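Local coordinates for protein galectin (Xenopus laevis, PDB 3WUC) that binds beta-galactoside sugars such as lactose through a beta-sandwich lectin domain, and may also bind laminin, at residues D59-L65 against E76-F82; L65-Q69 against I110-F116. All coordinates share one frame; numbering follows the deposited sequence. Where two conformers were deposited one is given.

Both contacts use strand 62-69 of the galectin beta-sandwich and share Leu65, but they work in different directions. Contact 1 (59-65 with 76-82) lies within one sheet: a beta hairpin held by backbone hydrogen bonds, partly exposed, with charged side chains and a water on the face that receives the sugar. Contact 2 (65-69 with 110-116) spans the two sheets, with mostly buried residues meeting through side chains, apolar around Phe112 and polar around Arg115. Each reaches galactose O6, through Glu76 in contact 1 and Asn66 in contact 2. They also meet directly where Lys77 NZ lies 2.9 Å from Pro111 O, a probable hydrogen bond.

Contact 1 of 2, residues D59-L65 against E76-F82; sequences DKNTIVL and EKKETAF. With GLC (alpha-D-glucopyranose), chain D; GAL (beta-D-galactopyranose), chain C.
Ile63 faces Glu79 and Leu65 faces Lys77 as hydrogen-bonded pairs of an antiparallel hairpin. Four backbone bonds close it; the one from Leu65 N to Lys77 O, 2.8 Å, is almost straight at 177°. Val64 and Lys78 form the non-hydrogen-bonded pair between them, side by side on the sugar-facing side.

Charge gathers on that side. Lys78 NZ meets the syn lone pair of Asp59 OD1 at 2.7 Å in a salt bridge, its chain extended beyond CG to span the distance, while Asp59 OD2 pairs with Arg53. A water donates to Asp59 OD2 and Glu76 OE1, accepts from Lys78 NZ and shares a hydrogen bond with glucose O2. Glu76 OE2 receives two sugar hydroxyls, glucose O3 at 2.6 Å and galactose O6 at 2.7 Å. Val64 CG1 packs against CG of Glu76, the carbon next to the carboxylate.

Apolar contact takes over at the other end. Asn61 CA sits over the centre of the Phe82 ring, 3.7 Å from its centroid, a CH-pi contact. Phe82 CG lies anti to its backbone N (chi1 -163°), which lays the ring beneath the corner at Asn61. There Asn61 and Thr62 both face Arg53 in a G1 beta bulge. Ile63 CG1 reaches Phe82 CD1 at 4.1 Å.

Salt bridges to Lys78 and Arg53 probably favour the ionised carboxylate of Asp59; the effect on Glu76 is likely weaker, coming through the water and a long Arg53 pair, so the sugar hydroxyls meet an acceptor within a shared network of charges and water.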
ATOM      1  N   ASP B  59      24.877   8.721  22.424  1.00 21.60           N
ATOM      2  CA  ASP B  59      23.463   8.440  22.337  1.00 22.76           C
ATOM      3  C   ASP B  59      23.168   6.951  22.285  1.00 20.85           C
ATOM      4  O   ASP B  59      23.777   6.181  21.523  1.00 23.95           O
ATOM      5  CB  ASP B  59      22.913   9.073  21.059  1.00 22.25           C
ATOM      6  CG  ASP B  59      23.065  10.547  21.079  1.00 20.56           C
ATOM      7  OD1 ASP B  59      22.617  11.218  22.052  1.00 23.31           O
ATOM      8  OD2 ASP B  59      23.636  11.067  20.100  1.00 22.80           O
ATOM      9  N   LYS B  60      22.239   6.555  23.133  1.00 22.01           N
ATOM     10  CA  LYS B  60      21.761   5.193  23.233  1.00 23.11           C
ATOM     11  C   LYS B  60      20.224   5.151  23.125  1.00 20.64           C
ATOM     12  O   LYS B  60      19.539   5.793  23.901  1.00 21.07           O
ATOM     13  CB  LYS B  60      22.164   4.616  24.622  1.00 25.48           C
ATOM     14  CG  LYS B  60      21.735   3.185  24.810  1.00 33.37           C
ATOM     15  CD  LYS B  60      21.808   2.833  26.296  1.00 39.16           C
ATOM     16  CE  LYS B  60      22.446   1.468  26.524  1.00 42.66           C
ATOM     17  NZ  LYS B  60      21.620   0.428  25.872  1.00 45.24           N
ATOM     18  N   ASN B  61      19.679   4.392  22.180  1.00 21.61           N
ATOM     19  CA  ASN B  61      18.221   4.334  21.984  1.00 20.23           C
ATOM     20  C   ASN B  61      17.538   5.688  21.982  1.00 21.56           C
ATOM     21  O   ASN B  61      16.553   5.969  22.679  1.00 22.01           O
ATOM     22  CB  ASN B  61      17.557   3.364  22.981  1.00 24.35           C
ATOM     23  CG  ASN B  61      18.107   1.975  22.893  1.00 25.99           C
ATOM     24  OD1 ASN B  61      18.252   1.285  23.945  1.00 37.43           O
ATOM     25  ND2 ASN B  61      18.467   1.551  21.754  1.00 24.13           N
ATOM     26  N   THR B  62      18.118   6.586  21.138  1.00 19.50           N
ATOM     27  CA  THR B  62      17.715   7.976  21.078  1.00 20.38           C
ATOM     28  C   THR B  62      17.595   8.393  19.606  1.00 17.42           C
ATOM     29  O   THR B  62      18.462   7.967  18.826  1.00 19.19           O
ATOM     30  CB  THR B  62      18.780   8.869  21.752  1.00 21.68           C
ATOM     31  OG1 THR B  62      18.830   8.524  23.146  1.00 25.61           O
ATOM     32  CG2 THR B  62      18.414  10.277  21.710  1.00 23.42           C
ATOM     33  N   ILE B  63      16.535   9.165  19.325  1.00 16.71           N
ATOM     34  CA  ILE B  63      16.386   9.795  18.013  1.00 16.04           C
ATOM     35  C   ILE B  63      17.096  11.126  18.027  1.00 14.62           C
ATOM     36  O   ILE B  63      16.785  12.037  18.821  1.00 14.48           O
ATOM     37  CB  ILE B  63      14.923   9.948  17.594  1.00 16.03           C
ATOM     38  CG1 ILE B  63      14.205   8.624  17.685  1.00 17.32           C
ATOM     39  CG2 ILE B  63      14.852  10.454  16.180  1.00 17.78           C
ATOM     40  CD1 ILE B  63      12.722   8.687  17.404  1.00 17.79           C
ATOM     41  N   VAL B  64      18.030  11.321  17.048  1.00 14.14           N
ATOM     42  CA  VAL B  64      18.629  12.588  16.755  1.00 15.71           C
ATOM     43  C   VAL B  64      18.004  13.167  15.501  1.00 14.87           C
ATOM     44  O   VAL B  64      17.989  12.430  14.461  1.00 15.73           O
ATOM     45  CB  VAL B  64      20.162  12.447  16.610  1.00 16.98           C
ATOM     46  CG1 VAL B  64      20.774  13.687  16.009  1.00 17.17           C
ATOM     47  CG2 VAL B  64      20.807  12.183  17.968  1.00 18.65           C
ATOM     48  N   LEU B  65      17.477  14.372  15.588  1.00 15.82           N
ATOM     49  CA  LEU B  65      17.044  15.134  14.414  0.50 14.67           C
ATOM     50  C   LEU B  65      17.981  16.334  14.213  1.00 16.65           C
ATOM     51  O   LEU B  65      18.426  16.994  15.156  1.00 15.08           O
ATOM     52  CB  LEU B  65      15.616  15.618  14.514  0.50 15.58           C
ATOM     53  CG  LEU B  65      14.484  14.632  14.778  0.50 16.41           C
ATOM     54  CD1 LEU B  65      13.262  15.478  14.859  0.50 17.23           C
ATOM     55  CD2 LEU B  65      14.320  13.473  13.771  0.50 16.48           C
ATOM     56  N   GLU B  76      21.505  19.682  17.101  1.00 12.39           N
ATOM     57  CA  GLU B  76      20.748  18.431  17.227  1.00 14.38           C
ATOM     58  C   GLU B  76      19.560  18.641  18.158  1.00 17.78           C
ATOM     59  O   GLU B  76      19.636  19.288  19.212  1.00 17.67           O
ATOM     60  CB  GLU B  76      21.602  17.348  17.752  1.00 14.46           C
ATOM     61  CG  GLU B  76      22.608  16.794  16.767  1.00 17.54           C
ATOM     62  CD  GLU B  76      23.609  15.819  17.297  1.00 21.61           C
ATOM     63  OE1 GLU B  76      23.638  15.441  18.521  1.00 20.80           O
ATOM     64  OE2 GLU B  76      24.351  15.330  16.444  1.00 23.16           O
ATOM     65  N   LYS B  77      18.445  18.046  17.809  1.00 14.35           N
ATOM     66  CA  LYS B  77      17.295  17.862  18.707  1.00 16.65           C
ATOM     67  C   LYS B  77      17.177  16.387  19.014  1.00 17.70           C
ATOM     68  O   LYS B  77      17.255  15.509  18.148  1.00 17.37           O
ATOM     69  CB  LYS B  77      16.063  18.343  17.964  1.00 14.64           C
ATOM     70  CG  LYS B  77      14.790  18.127  18.826  1.00 16.81           C
ATOM     71  CD  LYS B  77      13.546  18.611  18.102  1.00 20.84           C
ATOM     72  CE  LYS B  77      12.364  18.666  19.067  1.00 25.80           C
ATOM     73  NZ  LYS B  77      11.326  19.604  18.567  1.00 26.08           N
ATOM     74  N   LYS B  78      17.019  16.029  20.280  1.00 19.96           N
ATOM     75  CA  LYS B  78      17.003  14.636  20.627  1.00 20.26           C
ATOM     76  C   LYS B  78      15.642  14.264  21.226  1.00 19.87           C
ATOM     77  O   LYS B  78      15.045  15.088  21.963  1.00 25.09           O
ATOM     78  CB  LYS B  78      18.108  14.302  21.612  1.00 23.22           C
ATOM     79  CG  LYS B  78      19.512  14.636  21.101  1.00 23.55           C
ATOM     80  CD  LYS B  78      20.593  14.275  22.096  1.00 24.19           C
ATOM     81  CE  LYS B  78      21.989  14.686  21.684  1.00 27.46           C
ATOM     82  NZ  LYS B  78      23.053  13.862  22.341  1.00 26.34           N
ATOM     83  N   GLU B  79      15.177  13.102  20.877  1.00 20.81           N
ATOM     84  CA  GLU B  79      13.882  12.524  21.350  1.00 20.05           C
ATOM     85  C   GLU B  79      14.202  11.120  21.939  1.00 20.38           C
ATOM     86  O   GLU B  79      14.869  10.243  21.354  1.00 18.61           O
ATOM     87  CB  GLU B  79      12.917  12.389  20.165  1.00 22.01           C
ATOM     88  CG  GLU B  79      11.629  11.625  20.338  1.00 25.14           C
ATOM     89  CD  GLU B  79      10.775  12.152  21.495  1.00 28.25           C
ATOM     90  OE1 GLU B  79      10.448  11.351  22.412  1.00 25.20           O
ATOM     91  OE2 GLU B  79      10.531  13.382  21.493  1.00 32.76           O
ATOM     92  N   THR B  80      13.608  10.877  23.119  1.00 21.56           N
ATOM     93  CA  THR B  80      13.875   9.696  23.856  1.00 20.92           C
ATOM     94  C   THR B  80      12.932   8.558  23.460  1.00 19.13           C
ATOM     95  O   THR B  80      13.245   7.433  23.729  1.00 21.08           O
ATOM     96  CB  THR B  80      13.662   9.928  25.391  1.00 24.35           C
ATOM     97  OG1 THR B  80      12.361  10.462  25.654  1.00 29.75           O
ATOM     98  CG2 THR B  80      14.547  10.936  25.867  1.00 28.35           C
ATOM     99  N   ALA B  81      11.832   8.854  22.804  1.00 19.02           N
ATOM    100  CA  ALA B  81      10.915   7.753  22.348  1.00 20.90           C
ATOM    101  C   ALA B  81      11.685   6.935  21.293  1.00 20.65           C
ATOM    102  O   ALA B  81      12.312   7.561  20.384  1.00 20.51           O
ATOM    103  CB  ALA B  81       9.628   8.286  21.705  1.00 23.16           C
ATOM    104  N   PHE B  82      11.681   5.602  21.407  1.00 18.66           N
ATOM    105  CA  PHE B  82      12.544   4.795  20.509  1.00 16.62           C
ATOM    106  C   PHE B  82      11.904   3.488  20.043  1.00 16.01           C
ATOM    107  O   PHE B  82      12.309   2.410  20.435  1.00 17.79           O
ATOM    108  CB  PHE B  82      13.901   4.575  21.101  1.00 17.70           C
ATOM    109  CG  PHE B  82      14.908   4.124  20.092  1.00 17.12           C
ATOM    110  CD1 PHE B  82      15.565   5.111  19.363  1.00 19.20           C
ATOM    111  CD2 PHE B  82      15.271   2.841  19.947  1.00 17.73           C
ATOM    112  CE1 PHE B  82      16.524   4.735  18.450  1.00 18.30           C
ATOM    113  CE2 PHE B  82      16.246   2.435  19.025  1.00 18.29           C
ATOM    114  CZ  PHE B  82      16.846   3.400  18.240  1.00 15.53           C
TER
HETATM  115  C1  GLC D   1      29.104  14.903  18.166  1.00 30.61           C
HETATM  116  C2  GLC D   1      27.631  14.467  18.220  1.00 24.88           C
HETATM  117  C3  GLC D   1      27.396  13.533  17.027  1.00 21.75           C
HETATM  118  C4  GLC D   1      27.821  14.089  15.662  1.00 22.97           C
HETATM  119  C5  GLC D   1      29.272  14.592  15.743  1.00 27.99           C
HETATM  120  C6  GLC D   1      29.642  15.361  14.469  1.00 28.64           C
HETATM  121  O1  GLC D   1      29.822  13.717  18.395  1.00 36.36           O
HETATM  122  O2  GLC D   1      27.381  13.767  19.421  1.00 26.69           O
HETATM  123  O3  GLC D   1      25.966  13.323  16.984  1.00 20.15           O
HETATM  124  O4  GLC D   1      27.682  13.051  14.663  1.00 21.17           O
HETATM  125  O5  GLC D   1      29.435  15.450  16.901  1.00 29.82           O
HETATM  126  O6  GLC D   1      28.842  16.489  13.994  1.00 32.73           O
HETATM  127  C1  GAL C   2      27.016  13.485  13.482  1.00 19.27           C
HETATM  128  C2  GAL C   2      26.993  12.253  12.616  1.00 20.31           C
HETATM  129  C3  GAL C   2      26.217  12.510  11.344  1.00 17.04           C
HETATM  130  C4  GAL C   2      24.851  13.086  11.697  1.00 15.41           C
HETATM  131  C5  GAL C   2      25.053  14.314  12.614  1.00 16.25           C
HETATM  132  C6  GAL C   2      23.710  14.888  13.013  1.00 16.12           C
HETATM  133  O2  GAL C   2      28.370  11.987  12.249  1.00 25.68           O
HETATM  134  O3  GAL C   2      26.197  11.378  10.520  1.00 19.01           O
HETATM  135  O4  GAL C   2      24.010  12.061  12.286  1.00 16.03           O
HETATM  136  O5  GAL C   2      25.714  13.886  13.793  1.00 17.42           O
HETATM  137  O6  GAL C   2      23.830  15.969  13.923  1.00 17.86           O
HETATM  138  O   HOH W   1      24.805  13.551  19.987  1.00 22.87           O
HETATM  139  O   HOH W   2      15.227   6.238  24.684  1.00 28.90           O

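Contact 2 of 2, residues L65-Q69 against I110-F116; sequences LNSKQ and IPFTCRF. With GAL (beta-D-galactopyranose), chain C.
Leu65 and Phe112 overlap head to tail in the buried part of the contact. Leu65 CB rests on one face of the Phe112 ring, off the middle, in a CH-pi contact 4.2 Å from the centroid. Phe112 CG points away from its backbone N (chi1 -163°), which sends the ring across to Leu65. Leu65 CD1 continues past the ring to Ile110 CG2, 3.6 Å away. On the Asn66 side, Phe112 CZ packs against the backbone C of Asn66 and rests centrally on the guanidinium face of Arg115, 3.6 Å from its plane.

Residues 65-69 and 110-113 are strand segments from the two facing sheets of the galectin sandwich, 20° from parallel and with their axes 9.0 Å apart at closest approach; side chains fill the gap.

Toward Arg115 the contact turns polar. Arg115, extended from CG to NE, brings NH2 to Ser67 OG at 3.1 Å, in the guanidinium plane and nearly straight at 175°; the same NH2 makes a weak bond to Asn66 OD1 at 3.0 Å. Asn66 OD1 also accepts from Ser67 N, and ND2 of the same amide donates to galactose O6 (2.8 Å) and also to Asp74 O. Asp74 holds Ser67 OG from neighbouring strand 72-79, and Arg115 NH1 reaches Ile75 O.

The partly exposed Gln69 and Phe116 end is nearer solvent, although Gln69 CG comes within 3.4 Å of Phe116 CD2; Gln69 NE2 bonds to Asp74.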
ATOM      1  N   LEU B  65      17.477  14.372  15.588  1.00 15.82           N
ATOM      2  CA  LEU B  65      17.044  15.134  14.414  0.50 14.67           C
ATOM      3  C   LEU B  65      17.981  16.334  14.213  1.00 16.65           C
ATOM      4  O   LEU B  65      18.426  16.994  15.156  1.00 15.08           O
ATOM      5  CB  LEU B  65      15.616  15.618  14.514  0.50 15.58           C
ATOM      6  CG  LEU B  65      14.484  14.632  14.778  0.50 16.41           C
ATOM      7  CD1 LEU B  65      13.262  15.478  14.859  0.50 17.23           C
ATOM      8  CD2 LEU B  65      14.320  13.473  13.771  0.50 16.48           C
ATOM      9  N   ASN B  66      18.275  16.639  12.942  1.00 13.12           N
ATOM     10  CA  ASN B  66      19.045  17.860  12.700  1.00 13.41           C
ATOM     11  C   ASN B  66      18.710  18.338  11.308  1.00 14.69           C
ATOM     12  O   ASN B  66      17.967  17.686  10.590  1.00 15.37           O
ATOM     13  CB  ASN B  66      20.569  17.572  12.838  1.00 12.45           C
ATOM     14  CG  ASN B  66      21.353  18.794  13.270  1.00 12.21           C
ATOM     15  OD1 ASN B  66      20.883  19.935  13.208  1.00 13.50           O
ATOM     16  ND2 ASN B  66      22.620  18.515  13.661  1.00 13.72           N
ATOM     17  N   SER B  67      19.241  19.502  10.986  1.00 12.45           N
ATOM     18  CA  SER B  67      19.244  20.035   9.634  1.00 14.45           C
ATOM     19  C   SER B  67      20.683  20.226   9.190  1.00 15.38           C
ATOM     20  O   SER B  67      21.601  20.238   9.965  1.00 16.20           O
ATOM     21  CB  SER B  67      18.522  21.356   9.648  1.00 15.85           C
ATOM     22  OG  SER B  67      19.023  22.258  10.642  1.00 16.45           O
ATOM     23  N   LYS B  68      20.861  20.390   7.878  1.00 13.42           N
ATOM     24  CA  LYS B  68      22.255  20.563   7.375  1.00 14.78           C
ATOM     25  C   LYS B  68      22.125  21.650   6.287  1.00 14.24           C
ATOM     26  O   LYS B  68      21.165  21.687   5.467  1.00 14.18           O
ATOM     27  CB  LYS B  68      22.725  19.292   6.711  1.00 15.64           C
ATOM     28  CG  LYS B  68      24.223  19.209   6.624  1.00 17.30           C
ATOM     29  CD  LYS B  68      24.706  17.885   6.058  1.00 19.82           C
ATOM     30  CE  LYS B  68      26.179  17.609   6.383  1.00 23.32           C
ATOM     31  NZ  LYS B  68      26.750  16.450   5.692  1.00 24.33           N
ATOM     32  N   GLN B  69      23.005  22.689   6.345  1.00 15.84           N
ATOM     33  CA  GLN B  69      23.023  23.725   5.312  1.00 17.53           C
ATOM     34  C   GLN B  69      24.398  23.933   4.790  1.00 18.05           C
ATOM     35  O   GLN B  69      25.360  24.007   5.557  1.00 18.91           O
ATOM     36  CB  GLN B  69      22.502  25.026   5.789  1.00 17.09           C
ATOM     37  CG  GLN B  69      21.079  24.977   6.380  1.00 18.24           C
ATOM     38  CD  GLN B  69      20.676  26.325   7.114  1.00 19.56           C
ATOM     39  OE1 GLN B  69      20.480  27.355   6.486  1.00 21.19           O
ATOM     40  NE2 GLN B  69      20.389  26.247   8.400  1.00 22.83           N
ATOM     41  N   ILE B 110       6.890  14.086  16.425  1.00 17.93           N
ATOM     42  CA  ILE B 110       7.987  14.944  16.805  0.50 17.70           C
ATOM     43  C   ILE B 110       7.899  16.172  15.909  1.00 19.12           C
ATOM     44  O   ILE B 110       8.064  16.048  14.708  1.00 16.73           O
ATOM     45  CB  ILE B 110       9.282  14.185  16.591  0.50 19.35           C
ATOM     46  CG1 ILE B 110       9.145  12.831  17.264  0.50 19.23           C
ATOM     47  CG2 ILE B 110      10.490  14.944  17.146  0.50 18.23           C
ATOM     48  CD1 ILE B 110       8.857  13.030  18.721  0.50 18.76           C
ATOM     49  N   PRO B 111       7.651  17.369  16.473  1.00 17.08           N
ATOM     50  CA  PRO B 111       7.704  18.602  15.617  1.00 16.22           C
ATOM     51  C   PRO B 111       9.149  18.941  15.289  1.00 16.44           C
ATOM     52  O   PRO B 111      10.064  18.717  16.101  1.00 17.23           O
ATOM     53  CB  PRO B 111       7.039  19.697  16.486  1.00 18.42           C
ATOM     54  CG  PRO B 111       7.188  19.171  17.882  1.00 20.32           C
ATOM     55  CD  PRO B 111       7.301  17.663  17.900  1.00 20.57           C
ATOM     56  N   PHE B 112       9.380  19.450  14.099  1.00 17.55           N
ATOM     57  CA  PHE B 112      10.699  19.893  13.741  1.00 16.10           C
ATOM     58  C   PHE B 112      10.513  21.100  12.848  1.00 16.46           C
ATOM     59  O   PHE B 112      10.171  21.009  11.653  1.00 15.17           O
ATOM     60  CB  PHE B 112      11.546  18.757  13.059  1.00 15.19           C
ATOM     61  CG  PHE B 112      12.992  19.020  13.026  1.00 17.19           C
ATOM     62  CD1 PHE B 112      13.773  19.217  14.166  1.00 17.80           C
ATOM     63  CD2 PHE B 112      13.626  19.194  11.805  1.00 19.32           C
ATOM     64  CE1 PHE B 112      15.123  19.515  14.136  1.00 20.12           C
ATOM     65  CE2 PHE B 112      14.978  19.439  11.746  1.00 17.43           C
ATOM     66  CZ  PHE B 112      15.757  19.652  12.900  1.00 18.40           C
ATOM     67  N   THR B 113      10.736  22.301  13.392  1.00 16.66           N
ATOM     68  CA  THR B 113      10.455  23.511  12.618  1.00 18.45           C
ATOM     69  C   THR B 113      11.453  23.632  11.470  1.00 17.45           C
ATOM     70  O   THR B 113      12.639  23.267  11.659  1.00 18.11           O
ATOM     71  CB  THR B 113      10.651  24.767  13.520  1.00 22.50           C
ATOM     72  OG1 THR B 113       9.791  24.653  14.635  1.00 24.00           O
ATOM     73  CG2 THR B 113      10.293  25.998  12.788  1.00 24.61           C
ATOM     74  N   CYS B 114      11.005  24.126  10.292  1.00 18.24           N
ATOM     75  CA  CYS B 114      11.911  24.354   9.198  1.00 17.67           C
ATOM     76  C   CYS B 114      12.979  25.398   9.631  1.00 18.04           C
ATOM     77  O   CYS B 114      12.576  26.497  10.022  1.00 22.49           O
ATOM     78  CB  CYS B 114      11.216  24.859   7.970  1.00 17.76           C
ATOM     79  SG  CYS B 114      10.276  23.563   7.123  1.00 20.89           S
ATOM     80  N   ARG B 115      14.234  25.023   9.610  1.00 16.99           N
ATOM     81  CA  ARG B 115      15.313  25.960  10.040  1.00 19.22           C
ATOM     82  C   ARG B 115      15.763  26.903   8.966  1.00 22.83           C
ATOM     83  O   ARG B 115      16.479  27.838   9.248  1.00 24.79           O
ATOM     84  CB  ARG B 115      16.447  25.191  10.515  1.00 21.46           C
ATOM     85  CG  ARG B 115      16.008  24.632  11.901  1.00 24.71           C
ATOM     86  CD  ARG B 115      17.003  23.662  12.333  1.00 24.47           C
ATOM     87  NE  ARG B 115      16.880  23.334  13.749  1.00 26.58           N
ATOM     88  CZ  ARG B 115      17.702  22.483  14.349  1.00 25.68           C
ATOM     89  NH1 ARG B 115      17.558  22.225  15.671  1.00 25.60           N
ATOM     90  NH2 ARG B 115      18.634  21.850  13.641  1.00 20.27           N
ATOM     91  N   PHE B 116      15.396  26.620   7.725  1.00 20.00           N
ATOM     92  CA  PHE B 116      15.663  27.522   6.583  1.00 19.54           C
ATOM     93  C   PHE B 116      14.464  27.506   5.649  1.00 20.20           C
ATOM     94  O   PHE B 116      13.701  26.549   5.703  1.00 18.69           O
ATOM     95  CB  PHE B 116      16.987  27.199   5.849  1.00 18.74           C
ATOM     96  CG  PHE B 116      17.120  25.772   5.342  1.00 18.06           C
ATOM     97  CD1 PHE B 116      16.647  25.405   4.088  1.00 18.58           C
ATOM     98  CD2 PHE B 116      17.687  24.779   6.132  1.00 17.18           C
ATOM     99  CE1 PHE B 116      16.767  24.072   3.642  1.00 19.93           C
ATOM    100  CE2 PHE B 116      17.838  23.494   5.669  1.00 18.18           C
ATOM    101  CZ  PHE B 116      17.344  23.142   4.448  1.00 19.73           C
TER
HETATM  102  C1  GAL C   2      27.016  13.485  13.482  1.00 19.27           C
HETATM  103  C2  GAL C   2      26.993  12.253  12.616  1.00 20.31           C
HETATM  104  C3  GAL C   2      26.217  12.510  11.344  1.00 17.04           C
HETATM  105  C4  GAL C   2      24.851  13.086  11.697  1.00 15.41           C
HETATM  106  C5  GAL C   2      25.053  14.314  12.614  1.00 16.25           C
HETATM  107  C6  GAL C   2      23.710  14.888  13.013  1.00 16.12           C
HETATM  108  O2  GAL C   2      28.370  11.987  12.249  1.00 25.68           O
HETATM  109  O3  GAL C   2      26.197  11.378  10.520  1.00 19.01           O
HETATM  110  O4  GAL C   2      24.010  12.061  12.286  1.00 16.03           O
HETATM  111  O5  GAL C   2      25.714  13.886  13.793  1.00 17.42           O
HETATM  112  O6  GAL C   2      23.830  15.969  13.923  1.00 17.86           O